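Long-range contacts in Alpha/beta hydrolase (Paenibacillus sp. VTT E-133280, PDB 6TJ2), which is an extracellular esterase that probably hydrolyses methyl salicylate to salicylic acid, as tobacco salicylic acid binding protein 2 does: residues Ile134-Phe139 with Gln223-Tyr228; Gly171-Thr176 with Glu205-Leu210; Ala64-Lys69 with Glu271-Ala276; Tyr230-Thr235 with Phe257-Gly262. All blocks are in the same frame, centred on the assembly; numbering follows the deposited sequence.

Interaction 1 (Ile134-Phe139 with Gln223-Tyr228)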
loop_
_atom_site.group_PDB
_atom_site.type_symbol
_atom_site.label_atom_id
_atom_site.label_comp_id
_atom_site.label_asym_id
_atom_site.label_seq_id
_atom_site.Cartn_x
_atom_site.Cartn_y
_atom_site.Cartn_z
ATOM N N ILE A 134 20.111 22.977 8.983
ATOM C CA ILE A 134 19.418 21.885 8.266
ATOM C C ILE A 134 18.462 22.455 7.218
ATOM O O ILE A 134 17.590 23.280 7.579
ATOM C CB ILE A 134 18.712 20.987 9.288
ATOM C CG1 ILE A 134 19.705 20.344 10.262
ATOM C CG2 ILE A 134 17.889 19.936 8.554
ATOM C CD1 ILE A 134 19.026 19.753 11.466
ATOM N N LYS A 135 18.626 22.016 5.987
ATOM C CA LYS A 135 17.731 22.382 4.871
ATOM C C LYS A 135 16.405 21.599 4.936
ATOM O O LYS A 135 15.341 22.160 4.655
ATOM C CB LYS A 135 18.468 22.166 3.547
ATOM C CG LYS A 135 17.676 22.440 2.269
ATOM C CD LYS A 135 18.316 21.803 1.047
ATOM C CE LYS A 135 18.993 22.723 0.077
ATOM N NZ LYS A 135 18.127 23.884 -0.261
ATOM N N ARG A 136 16.483 20.297 5.208
ATOM C CA ARG A 136 15.329 19.370 5.150
ATOM C C ARG A 136 15.716 18.132 5.946
ATOM O O ARG A 136 16.905 17.752 5.948
ATOM C CB ARG A 136 14.979 19.054 3.689
ATOM C CG ARG A 136 13.819 18.086 3.492
ATOM C CD ARG A 136 13.340 17.994 2.050
ATOM N NE ARG A 136 12.581 19.136 1.635
ATOM C CZ ARG A 136 11.226 19.241 1.719
ATOM N NH1 ARG A 136 10.367 18.300 2.172
ATOM N NH2 ARG A 136 10.697 20.386 1.312
ATOM N N ILE A 137 14.741 17.543 6.600
ATOM C CA ILE A 137 14.930 16.311 7.403
ATOM C C ILE A 137 14.198 15.183 6.702
ATOM O O ILE A 137 12.985 15.331 6.390
ATOM C CB ILE A 137 14.448 16.518 8.826
ATOM C CG1 ILE A 137 15.102 17.716 9.508
ATOM C CG2 ILE A 137 14.651 15.242 9.598
ATOM C CD1 ILE A 137 14.391 18.102 10.812
ATOM N N VAL A 138 14.884 14.096 6.393
ATOM C CA VAL A 138 14.312 12.966 5.639
ATOM C C VAL A 138 14.317 11.751 6.539
ATOM O O VAL A 138 15.397 11.319 6.980
ATOM C CB VAL A 138 15.056 12.708 4.317
ATOM C CG1 VAL A 138 14.466 11.504 3.605
ATOM C CG2 VAL A 138 15.016 13.948 3.439
ATOM N N PHE A 139 13.161 11.208 6.779
ATOM C CA PHE A 139 12.990 9.937 7.495
ATOM C C PHE A 139 12.882 8.829 6.477
ATOM O O PHE A 139 11.912 8.809 5.705
ATOM C CB PHE A 139 11.737 9.975 8.358
ATOM C CG PHE A 139 11.841 10.926 9.516
ATOM C CD1 PHE A 139 12.063 10.444 10.799
ATOM C CD2 PHE A 139 11.726 12.283 9.363
ATOM C CE1 PHE A 139 12.194 11.314 11.866
ATOM C CE2 PHE A 139 11.856 13.165 10.414
ATOM C CZ PHE A 139 12.137 12.668 11.665
ATOM N N GLN A 223 10.237 24.447 12.182
ATOM C CA GLN A 223 9.548 24.767 10.900
ATOM C C GLN A 223 10.283 24.137 9.703
ATOM O O GLN A 223 9.926 24.385 8.528
ATOM C CB GLN A 223 9.394 26.294 10.845
ATOM C CG GLN A 223 8.421 26.800 11.894
ATOM C CD GLN A 223 7.075 26.154 11.667
ATOM O OE1 GLN A 223 6.637 25.281 12.412
ATOM N NE2 GLN A 223 6.431 26.541 10.582
ATOM N N ILE A 224 11.208 23.242 9.951
ATOM C CA ILE A 224 12.080 22.699 8.890
ATOM C C ILE A 224 11.258 21.698 8.068
ATOM O O ILE A 224 10.521 20.924 8.660
ATOM C CB ILE A 224 13.312 22.046 9.538
ATOM C CG1 ILE A 224 14.121 23.050 10.348
ATOM C CG2 ILE A 224 14.169 21.372 8.476
ATOM C CD1 ILE A 224 15.197 22.392 11.190
ATOM N N PRO A 225 11.350 21.752 6.749
ATOM C CA PRO A 225 10.598 20.820 5.927
ATOM C C PRO A 225 11.031 19.362 6.154
ATOM O O PRO A 225 12.203 19.092 6.483
ATOM C CB PRO A 225 10.936 21.205 4.488
ATOM C CG PRO A 225 11.645 22.511 4.524
ATOM C CD PRO A 225 12.093 22.708 5.942
ATOM N N LYS A 226 10.064 18.462 6.111
ATOM C CA LYS A 226 10.286 17.024 6.315
ATOM C C LYS A 226 9.827 16.232 5.120
ATOM O O LYS A 226 8.834 16.600 4.459
ATOM C CB LYS A 226 9.516 16.553 7.541
ATOM C CG LYS A 226 9.981 17.203 8.853
ATOM C CD LYS A 226 8.966 17.147 9.978
ATOM C CE LYS A 226 8.077 18.370 9.940
ATOM N NZ LYS A 226 8.777 19.478 10.641
ATOM N N SER A 227 10.481 15.102 4.904
ATOM C CA SER A 227 10.070 14.059 3.957
ATOM C C SER A 227 10.098 12.712 4.620
ATOM O O SER A 227 10.859 12.505 5.603
ATOM C CB SER A 227 10.968 14.019 2.746
ATOM O OG SER A 227 11.008 15.281 2.108
ATOM N N TYR A 228 9.314 11.799 4.090
ATOM C CA TYR A 228 9.342 10.395 4.502
ATOM C C TYR A 228 9.498 9.573 3.260
ATOM O O TYR A 228 8.639 9.630 2.347
ATOM C CB TYR A 228 8.092 9.985 5.287
ATOM C CG TYR A 228 8.297 8.748 6.139
ATOM C CD1 TYR A 228 8.319 7.475 5.586
ATOM C CD2 TYR A 228 8.525 8.849 7.514
ATOM C CE1 TYR A 228 8.600 6.355 6.327
ATOM C CE2 TYR A 228 8.801 7.716 8.272
ATOM C CZ TYR A 228 8.885 6.493 7.669
ATOM O OH TYR A 228 9.185 5.381 8.433
#
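Ile137, Val138 and Phe139 lie beside Lys226, Ser227 and Tyr228 in parallel register, joining two neighbouring strands of the central sheet. Ile137 N donates to Pro225 O. Ile137 O takes Ser227 N at 2.9 Å, and Phe139 N reaches Ser227 O at 2.9 Å. Packing is tight at the Phe139 end. There Phe139 O lies over one face of the Tyr228 ring, toward its rim. Tyr228 CD2 also presses on Phe139 CB at 3.5 Å. Tyr228 CG stands anti to the backbone N (chi1 -159°), which brings the ring face to Phe139 O. Helix 244-250 packs on this ring, and Tyr228 OH bonds to Ala142 O. Ile137 is also buried. Its CG1 meets Ile224 CG2 at 3.9 Å, the two side chains crossing at about a right angle, and helix 119-129 covers it.

The more open side is made by Ile224, Pro225 and Lys226, which are partly exposed. Arg136 beside them is itself buried. Pro225 CB sits over one face of its guanidinium, 3.3 Å from Arg136 NH2. Arg136 NH1 gives a bent bond to Ser227 OG (3.1 Å, 148°), with the hydroxyl tilted from the guanidinium plane. Ser227 OG also bonds to Ala282 O. NH1 makes a salt bridge to Asp184 of the second subunit. Backbone bonds and apolar groups thus hold the core, while a buried arginine carries its charge to the subunit interface.

Interaction 2 (Gly171-Thr176 with Glu205-Leu210)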
loop_
_atom_site.group_PDB
_atom_site.type_symbol
_atom_site.label_atom_id
_atom_site.label_comp_id
_atom_site.label_asym_id
_atom_site.label_seq_id
_atom_site.Cartn_x
_atom_site.Cartn_y
_atom_site.Cartn_z
ATOM N N GLY A 171 22.887 -10.397 29.003
ATOM C CA GLY A 171 23.655 -10.116 30.222
ATOM C C GLY A 171 24.669 -8.982 30.044
ATOM O O GLY A 171 25.513 -8.806 30.896
ATOM N N ASN A 172 24.666 -8.224 28.941
ATOM C CA ASN A 172 25.625 -7.121 28.734
ATOM C C ASN A 172 24.922 -5.920 28.084
ATOM O O ASN A 172 25.605 -5.100 27.478
ATOM C CB ASN A 172 26.856 -7.538 27.934
ATOM C CG ASN A 172 26.529 -7.934 26.518
ATOM O OD1 ASN A 172 25.383 -7.866 26.071
ATOM N ND2 ASN A 172 27.558 -8.374 25.816
ATOM N N ASN A 173 23.597 -5.855 28.187
ATOM C CA ASN A 173 22.862 -4.667 27.705
ATOM C C ASN A 173 22.954 -4.561 26.182
ATOM O O ASN A 173 22.895 -3.433 25.712
ATOM C CB ASN A 173 23.317 -3.379 28.367
ATOM C CG ASN A 173 22.331 -2.245 28.231
ATOM O OD1 ASN A 173 22.721 -1.093 27.928
ATOM N ND2 ASN A 173 21.074 -2.528 28.482
ATOM N N THR A 174 22.930 -5.672 25.471
ATOM C CA THR A 174 22.902 -5.641 23.999
ATOM C C THR A 174 21.758 -6.489 23.481
ATOM O O THR A 174 21.243 -7.397 24.173
ATOM C CB THR A 174 24.216 -6.046 23.348
ATOM O OG1 THR A 174 24.532 -7.425 23.599
ATOM C CG2 THR A 174 25.379 -5.174 23.802
ATOM N N ILE A 175 21.333 -6.173 22.264
ATOM C CA ILE A 175 20.334 -6.995 21.562
ATOM C C ILE A 175 20.959 -7.495 20.284
ATOM O O ILE A 175 21.389 -6.706 19.430
ATOM C CB ILE A 175 19.086 -6.159 21.233
ATOM C CG1 ILE A 175 18.389 -5.724 22.524
ATOM C CG2 ILE A 175 18.159 -6.958 20.333
ATOM C CD1 ILE A 175 17.316 -4.640 22.307
ATOM N N THR A 176 21.004 -8.815 20.164
ATOM C CA THR A 176 21.418 -9.492 18.927
ATOM C C THR A 176 20.167 -10.002 18.236
ATOM O O THR A 176 19.443 -10.810 18.847
ATOM C CB THR A 176 22.417 -10.614 19.189
ATOM O OG1 THR A 176 23.562 -10.069 19.859
ATOM C CG2 THR A 176 22.839 -11.312 17.919
ATOM N N GLU A 205 23.310 -4.557 19.176
ATOM C CA GLU A 205 22.953 -3.162 19.429
ATOM C C GLU A 205 23.014 -2.872 20.922
ATOM O O GLU A 205 22.293 -3.496 21.711
ATOM C CB GLU A 205 21.542 -2.876 18.913
ATOM C CG GLU A 205 21.167 -1.395 19.012
ATOM C CD GLU A 205 21.907 -0.500 18.026
ATOM O OE1 GLU A 205 22.726 -0.969 17.222
ATOM O OE2 GLU A 205 21.693 0.752 18.092
ATOM N N PRO A 206 23.730 -1.819 21.338
ATOM C CA PRO A 206 23.628 -1.350 22.730
ATOM C C PRO A 206 22.199 -0.900 23.021
ATOM O O PRO A 206 21.614 -0.134 22.240
ATOM C CB PRO A 206 24.572 -0.162 22.798
ATOM C CG PRO A 206 25.497 -0.293 21.626
ATOM C CD PRO A 206 24.694 -1.033 20.566
ATOM N N ALA A 207 21.587 -1.391 24.101
ATOM C CA ALA A 207 20.126 -1.363 24.195
ATOM C C ALA A 207 19.588 -0.060 24.786
ATOM O O ALA A 207 18.429 0.263 24.521
ATOM C CB ALA A 207 19.620 -2.522 25.015
ATOM N N THR A 208 20.320 0.655 25.616
ATOM C CA THR A 208 19.728 1.786 26.360
ATOM C C THR A 208 19.032 2.787 25.444
ATOM O O THR A 208 17.902 3.182 25.726
ATOM C CB THR A 208 20.727 2.433 27.303
ATOM O OG1 THR A 208 21.141 1.430 28.238
ATOM C CG2 THR A 208 20.189 3.698 27.919
ATOM N N PRO A 209 19.629 3.229 24.325
ATOM C CA PRO A 209 19.008 4.271 23.533
ATOM C C PRO A 209 17.674 3.845 22.917
ATOM O O PRO A 209 16.919 4.756 22.531
ATOM C CB PRO A 209 20.055 4.587 22.453
ATOM C CG PRO A 209 21.356 4.174 23.086
ATOM C CD PRO A 209 20.992 2.919 23.874
ATOM N N LEU A 210 17.446 2.577 22.760
ATOM C CA LEU A 210 16.170 2.099 22.161
ATOM C C LEU A 210 15.028 2.258 23.157
ATOM O O LEU A 210 13.878 2.362 22.741
ATOM C CB LEU A 210 16.324 0.649 21.735
ATOM C CG LEU A 210 17.043 0.402 20.410
ATOM C CD1 LEU A 210 18.445 0.994 20.385
ATOM C CD2 LEU A 210 17.117 -1.110 20.163
#
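Thr174 and Ile175 pair with Pro206 and Glu205 in a short antiparallel sheet of two strands. Ile175 and Glu205 form the hydrogen-bonded pair: Ile175 N reaches Glu205 O at 2.9 Å, and Glu205 N returns to Ile175 O at 2.9 Å. Beyond the non-hydrogen-bonded pair Thr174 and Pro206, Ala207 N donates to Asn173 O at 2.9 Å. A CA-H...O contact adds to these, from Thr174 CA to Glu205 O.

The apolar contact is carried by Ile175. Its CD1 meets Leu210 CD2 tip to tip at 4.1 Å, and it lies equally far from Ala207 CB. CG1 is anti to the carbonyl carbon (chi1 -65°) and the chain then runs on extended (chi2 168°), which carries CD1 out to both partners.

Among the polar side chains, the amide of Asn173 lies beside Thr208 OG1 and next to the methyl of Ala207. A leucine in place of Asn173 would probably leave Thr208 OG1 facing an apolar group, with no polar neighbour on that side of the contact. Thr174 OG1 donates to Asn172 OD1 at 2.7 Å, within its own segment. The carboxylate of Glu205 turns away from the contact, bonding to His82 NE2 and Trp54 N.

Helix 157-170 packs against Ile175 and Ala207 through Leu166 and Arg167. Helix 92-105 meets Pro209 in the turn after strand 205-206. The small sheet stands apart from the main parallel sheet.

Interaction 3 (Ala64-Lys69 with Glu271-Ala276)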
loop_
_atom_site.group_PDB
_atom_site.type_symbol
_atom_site.label_atom_id
_atom_site.label_comp_id
_atom_site.label_asym_id
_atom_site.label_seq_id
_atom_site.Cartn_x
_atom_site.Cartn_y
_atom_site.Cartn_z
ATOM N N ALA A 64 25.744 5.765 -0.850
ATOM C CA ALA A 64 26.512 7.026 -0.823
ATOM C C ALA A 64 27.381 7.185 -2.090
ATOM O O ALA A 64 27.448 8.284 -2.599
ATOM C CB ALA A 64 27.358 7.063 0.454
ATOM N N SER A 65 27.989 6.098 -2.511
ATOM C CA SER A 65 28.833 6.118 -3.731
ATOM C C SER A 65 27.962 6.531 -4.914
ATOM O O SER A 65 28.376 7.388 -5.741
ATOM C CB SER A 65 29.414 4.787 -3.999
ATOM O OG SER A 65 30.078 4.776 -5.237
ATOM N N GLU A 66 26.745 6.021 -5.029
ATOM C CA GLU A 66 25.849 6.403 -6.162
ATOM C C GLU A 66 25.406 7.851 -6.034
ATOM O O GLU A 66 25.245 8.543 -7.059
ATOM C CB GLU A 66 24.688 5.416 -6.285
ATOM C CG GLU A 66 25.125 4.038 -6.718
ATOM C CD GLU A 66 25.788 3.950 -8.075
ATOM O OE1 GLU A 66 25.332 4.656 -8.967
ATOM O OE2 GLU A 66 26.697 3.095 -8.219
ATOM N N LEU A 67 25.123 8.344 -4.839
ATOM C CA LEU A 67 24.796 9.766 -4.646
ATOM C C LEU A 67 25.953 10.649 -5.084
ATOM O O LEU A 67 25.691 11.702 -5.731
ATOM C CB LEU A 67 24.424 10.051 -3.197
ATOM C CG LEU A 67 23.017 9.672 -2.791
ATOM C CD1 LEU A 67 22.904 9.710 -1.251
ATOM C CD2 LEU A 67 21.989 10.564 -3.431
ATOM N N ARG A 68 27.184 10.255 -4.777
ATOM C CA ARG A 68 28.348 11.082 -5.151
ATOM C C ARG A 68 28.487 11.109 -6.685
ATOM O O ARG A 68 28.850 12.145 -7.230
ATOM C CB ARG A 68 29.618 10.579 -4.481
ATOM C CG ARG A 68 29.636 10.810 -2.981
ATOM C CD ARG A 68 30.937 10.377 -2.312
ATOM N NE ARG A 68 30.785 10.351 -0.865
ATOM C CZ ARG A 68 30.653 9.294 -0.108
ATOM N NH1 ARG A 68 30.809 8.073 -0.599
ATOM N NH2 ARG A 68 30.372 9.426 1.176
ATOM N N LYS A 69 28.166 10.012 -7.357
ATOM C CA LYS A 69 28.240 9.969 -8.841
ATOM C C LYS A 69 27.237 10.942 -9.434
ATOM O O LYS A 69 27.490 11.384 -10.580
ATOM C CB LYS A 69 27.995 8.565 -9.368
ATOM C CG LYS A 69 29.066 7.546 -9.040
ATOM C CD LYS A 69 28.639 6.175 -9.529
ATOM C CE LYS A 69 29.565 5.056 -9.125
ATOM N NZ LYS A 69 29.046 3.768 -9.657
ATOM N N GLU A 271 20.393 -2.221 -4.794
ATOM C CA GLU A 271 19.856 -1.256 -5.752
ATOM C C GLU A 271 20.262 0.129 -5.361
ATOM O O GLU A 271 19.426 1.016 -5.224
ATOM C CB GLU A 271 18.331 -1.364 -5.861
ATOM C CG GLU A 271 17.850 -2.718 -6.341
ATOM C CD GLU A 271 18.140 -3.053 -7.799
ATOM O OE1 GLU A 271 18.503 -2.154 -8.584
ATOM O OE2 GLU A 271 17.940 -4.267 -8.200
ATOM N N PRO A 272 21.574 0.409 -5.207
ATOM C CA PRO A 272 22.006 1.701 -4.686
ATOM C C PRO A 272 21.698 2.852 -5.634
ATOM O O PRO A 272 21.516 3.976 -5.162
ATOM C CB PRO A 272 23.522 1.536 -4.435
ATOM C CG PRO A 272 23.916 0.383 -5.386
ATOM C CD PRO A 272 22.694 -0.523 -5.398
ATOM N N LYS A 273 21.726 2.650 -6.963
ATOM C CA LYS A 273 21.432 3.763 -7.871
ATOM C C LYS A 273 19.976 4.176 -7.716
ATOM O O LYS A 273 19.679 5.370 -7.629
ATOM C CB LYS A 273 21.757 3.347 -9.306
ATOM C CG LYS A 273 21.557 4.456 -10.324
ATOM C CD LYS A 273 21.710 3.968 -11.753
ATOM C CE LYS A 273 21.025 4.883 -12.750
ATOM N NZ LYS A 273 21.796 4.972 -14.014
ATOM N N MET A 274 19.093 3.193 -7.669
ATOM C CA MET A 274 17.666 3.478 -7.455
ATOM C C MET A 274 17.445 4.173 -6.093
ATOM O O MET A 274 16.710 5.175 -6.000
ATOM C CB MET A 274 16.880 2.174 -7.525
ATOM C CG MET A 274 15.411 2.356 -7.345
ATOM S SD MET A 274 14.564 0.827 -6.880
ATOM C CE MET A 274 15.073 0.770 -5.153
ATOM N N MET A 275 18.134 3.720 -5.063
ATOM C CA MET A 275 18.014 4.349 -3.746
ATOM C C MET A 275 18.514 5.778 -3.729
ATOM O O MET A 275 17.869 6.669 -3.147
ATOM C CB MET A 275 18.726 3.545 -2.649
ATOM C CG MET A 275 18.092 2.209 -2.361
ATOM S SD MET A 275 16.311 2.298 -1.890
ATOM C CE MET A 275 16.399 3.647 -0.720
ATOM N N ALA A 276 19.642 6.036 -4.382
ATOM C CA ALA A 276 20.169 7.411 -4.495
ATOM C C ALA A 276 19.138 8.292 -5.176
ATOM O O ALA A 276 18.869 9.397 -4.715
ATOM C CB ALA A 276 21.477 7.367 -5.252
#
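Glu66 and Ala276 meet where helix 61-69 crosses the start of helix 272-283. The short axes pass 8.1 Å apart at an angle of 62°. Glu66 has the most surface buried here, and it packs with its methylene groups. Its CG lies 3.7 Å from Pro272 CB and equally close to Lys273 N. Its CB touches Pro272 O and the methyl of Ala276, the latter at 3.9 Å. The side chain bends at chi2 (-62°), which brings OE1 alongside Lys273 CB at 3.8 Å. The other oxygen, OE2, turns back to its own helix. It makes a salt bridge with Lys69 NZ at 2.8 Å, met from above the carboxylate plane. Lys273 NZ stays 6.2 Å from Glu66 OE1, so any attraction between these charges would probably be weak.

Ala276 is the second main residue. Its methyl fits between Glu66 CB and the branch of Leu67, with Leu67 CG at 3.7 Å. Leu67, the third, sends CD2 to the backbone oxygen of Ala276 at 3.6 Å. No hydrogen bond crosses between the two segments. The small alanine lets the helices come close, and the methylenes of Glu66 pack against Pro272 and Ala276.

Leu67 and Ala64 also rest on Val74 of strand 73-75, an outermost strand of the parallel sheet within this chain. Pro272 and Met275 reach Thr63 one turn earlier, so helix 272-283 packs across helix 61-69 beside that strand.

Interaction 4 (Tyr230-Thr235 with Phe257-Gly262)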
loop_
_atom_site.group_PDB
_atom_site.type_symbol
_atom_site.label_atom_id
_atom_site.label_comp_id
_atom_site.label_asym_id
_atom_site.label_seq_id
_atom_site.Cartn_x
_atom_site.Cartn_y
_atom_site.Cartn_z
ATOM N N TYR A 230 9.650 5.795 1.960
ATOM C CA TYR A 230 9.119 4.504 2.379
ATOM C C TYR A 230 9.314 3.469 1.326
ATOM O O TYR A 230 8.901 3.724 0.174
ATOM C CB TYR A 230 7.631 4.654 2.707
ATOM C CG TYR A 230 6.945 3.380 3.106
ATOM C CD1 TYR A 230 5.857 2.954 2.387
ATOM C CD2 TYR A 230 7.395 2.596 4.157
ATOM C CE1 TYR A 230 5.159 1.829 2.767
ATOM C CE2 TYR A 230 6.743 1.419 4.488
ATOM C CZ TYR A 230 5.622 1.054 3.802
ATOM O OH TYR A 230 4.972 -0.112 4.223
ATOM N N LEU A 231 9.863 2.331 1.672
ATOM C CA LEU A 231 9.947 1.171 0.785
ATOM C C LEU A 231 8.880 0.153 1.183
ATOM O O LEU A 231 8.762 -0.202 2.343
ATOM C CB LEU A 231 11.332 0.541 0.784
ATOM C CG LEU A 231 12.501 1.487 0.546
ATOM C CD1 LEU A 231 13.818 0.722 0.569
ATOM C CD2 LEU A 231 12.354 2.220 -0.792
ATOM N N THR A 232 8.084 -0.287 0.201
ATOM C CA THR A 232 6.793 -0.927 0.548
ATOM C C THR A 232 6.925 -2.368 1.050
ATOM O O THR A 232 5.916 -2.862 1.557
ATOM C CB THR A 232 5.831 -0.898 -0.630
ATOM O OG1 THR A 232 6.317 -1.723 -1.685
ATOM C CG2 THR A 232 5.579 0.507 -1.148
ATOM N N GLU A 233 8.100 -2.996 0.994
ATOM C CA GLU A 233 8.287 -4.326 1.576
ATOM C C GLU A 233 9.098 -4.199 2.877
ATOM O O GLU A 233 9.562 -5.233 3.391
ATOM C CB GLU A 233 8.933 -5.285 0.584
ATOM C CG GLU A 233 7.944 -5.802 -0.483
ATOM C CD GLU A 233 8.649 -6.372 -1.672
ATOM O OE1 GLU A 233 9.350 -5.619 -2.381
ATOM O OE2 GLU A 233 8.508 -7.586 -1.929
ATOM N N ASP A 234 9.194 -3.003 3.462
ATOM C CA ASP A 234 9.955 -2.874 4.741
ATOM C C ASP A 234 9.056 -3.312 5.893
ATOM O O ASP A 234 8.022 -2.653 6.211
ATOM C CB ASP A 234 10.449 -1.457 4.922
ATOM C CG ASP A 234 11.424 -1.387 6.086
ATOM O OD1 ASP A 234 11.285 -2.193 7.023
ATOM O OD2 ASP A 234 12.376 -0.570 5.974
ATOM N N THR A 235 9.440 -4.405 6.526
ATOM C CA THR A 235 8.702 -5.056 7.608
ATOM C C THR A 235 9.554 -5.109 8.887
ATOM O O THR A 235 9.261 -5.909 9.768
ATOM C CB THR A 235 8.311 -6.462 7.193
ATOM O OG1 THR A 235 9.455 -7.197 6.765
ATOM C CG2 THR A 235 7.317 -6.447 6.069
ATOM N N PHE A 257 5.840 12.779 1.018
ATOM C CA PHE A 257 5.891 11.329 0.907
ATOM C C PHE A 257 6.507 10.912 -0.408
ATOM O O PHE A 257 6.025 11.326 -1.478
ATOM C CB PHE A 257 4.477 10.744 1.010
ATOM C CG PHE A 257 4.422 9.239 0.897
ATOM C CD1 PHE A 257 5.051 8.427 1.852
ATOM C CD2 PHE A 257 3.645 8.607 -0.072
ATOM C CE1 PHE A 257 5.019 7.053 1.732
ATOM C CE2 PHE A 257 3.589 7.236 -0.174
ATOM C CZ PHE A 257 4.268 6.433 0.751
ATOM N N ILE A 258 7.486 10.013 -0.372
ATOM C CA ILE A 258 8.124 9.383 -1.545
ATOM C C ILE A 258 8.150 7.883 -1.326
ATOM O O ILE A 258 8.597 7.435 -0.258
ATOM C CB ILE A 258 9.534 9.948 -1.808
ATOM C CG1 ILE A 258 9.505 11.472 -2.090
ATOM C CG2 ILE A 258 10.211 9.168 -2.922
ATOM C CD1 ILE A 258 8.767 11.917 -3.315
ATOM N N GLU A 259 7.659 7.120 -2.274
ATOM C CA GLU A 259 7.548 5.669 -2.176
ATOM C C GLU A 259 8.516 5.000 -3.125
ATOM O O GLU A 259 8.712 5.436 -4.255
ATOM C CB GLU A 259 6.118 5.271 -2.575
ATOM C CG GLU A 259 5.772 3.795 -2.398
ATOM C CD GLU A 259 4.465 3.463 -3.155
ATOM O OE1 GLU A 259 4.496 3.376 -4.422
ATOM O OE2 GLU A 259 3.544 3.177 -2.485
ATOM N N GLY A 260 9.067 3.894 -2.690
ATOM C CA GLY A 260 9.869 3.010 -3.517
ATOM C C GLY A 260 9.676 1.565 -3.205
ATOM O O GLY A 260 8.899 1.215 -2.302
ATOM N N LYS A 261 10.372 0.733 -3.960
ATOM C CA LYS A 261 10.334 -0.724 -3.801
ATOM C C LYS A 261 11.584 -1.190 -3.072
ATOM O O LYS A 261 12.694 -0.866 -3.484
ATOM C CB LYS A 261 10.223 -1.351 -5.195
ATOM C CG LYS A 261 10.263 -2.874 -5.198
ATOM C CD LYS A 261 10.131 -3.645 -6.547
ATOM C CE LYS A 261 9.837 -5.144 -6.389
ATOM N NZ LYS A 261 8.746 -5.453 -5.415
ATOM N N GLY A 262 11.388 -1.958 -2.027
ATOM C CA GLY A 262 12.477 -2.564 -1.277
ATOM C C GLY A 262 12.114 -2.888 0.145
ATOM O O GLY A 262 10.969 -2.847 0.528
HETATM O O HOH W 1 8.755 -2.948 -2.167
HETATM O O HOH W 2 8.791 -8.526 -4.405
#
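The last two parallel strands of the alpha/beta hydrolase sheet, 226-231 and 256-260, meet here in a beta-alpha-beta unit. The loop after the first strand carries Asp234, probably the acid of a Ser-His-Asp triad, bonded to His264 ND1. Tyr230 N donates to Ile258 O, Gly260 N to Tyr230 O, and Thr232 N to Gly260 O. Beyond them Glu233 N reaches Gly262 O at 2.9 Å. Leu231 packs directly on two glycine backbones, its CD2 3.7 Å from Gly260 C and CB 3.4 Å from Gly262 O. Tyr230 CB packs on Phe257 CE1 at 3.7 Å.

Glu233 CG is anti to the carbonyl carbon (chi1 -77°), and the extended chain beyond carries the carboxylate to Lys261. Lys261 NZ forms a salt bridge with Glu233 OE1 at 3.1 Å, from above the carboxylate plane. One water joins OE1, Thr232 OG1 and Gly262 N. A second links OE2 to NZ. OE2 also accepts Glu259 N of the third subunit, whose Glu259 OE1 bonds to Thr232 OG1. An alanine in place of Glu233 would probably leave Lys261 without its charge partner and both waters less firmly held. One carboxylate thus ties the loop beside Asp234 to Lys261 and to another subunit.

How the interactions relate
Interactions 1 and 4 belong to the same parallel sheet and share strand 226-231. They touch through Tyr228 O and Ile258 N, 3.0 Å apart, a probable hydrogen bond. Both are buried, bonded mainly through backbone, and carry charged groups to other subunits. Interaction 3 is partly buried and has no hydrogen bond across it. It meets interaction 4 by packing alone, with Met275 SD 3.8 Å from Leu231 CD1. Interaction 2 is also buried, but its antiparallel pair stands apart from the sheet. Its centre lies about 29 Å from that of interaction 1, on the other side of the chain's centre, and no other subunit touches it.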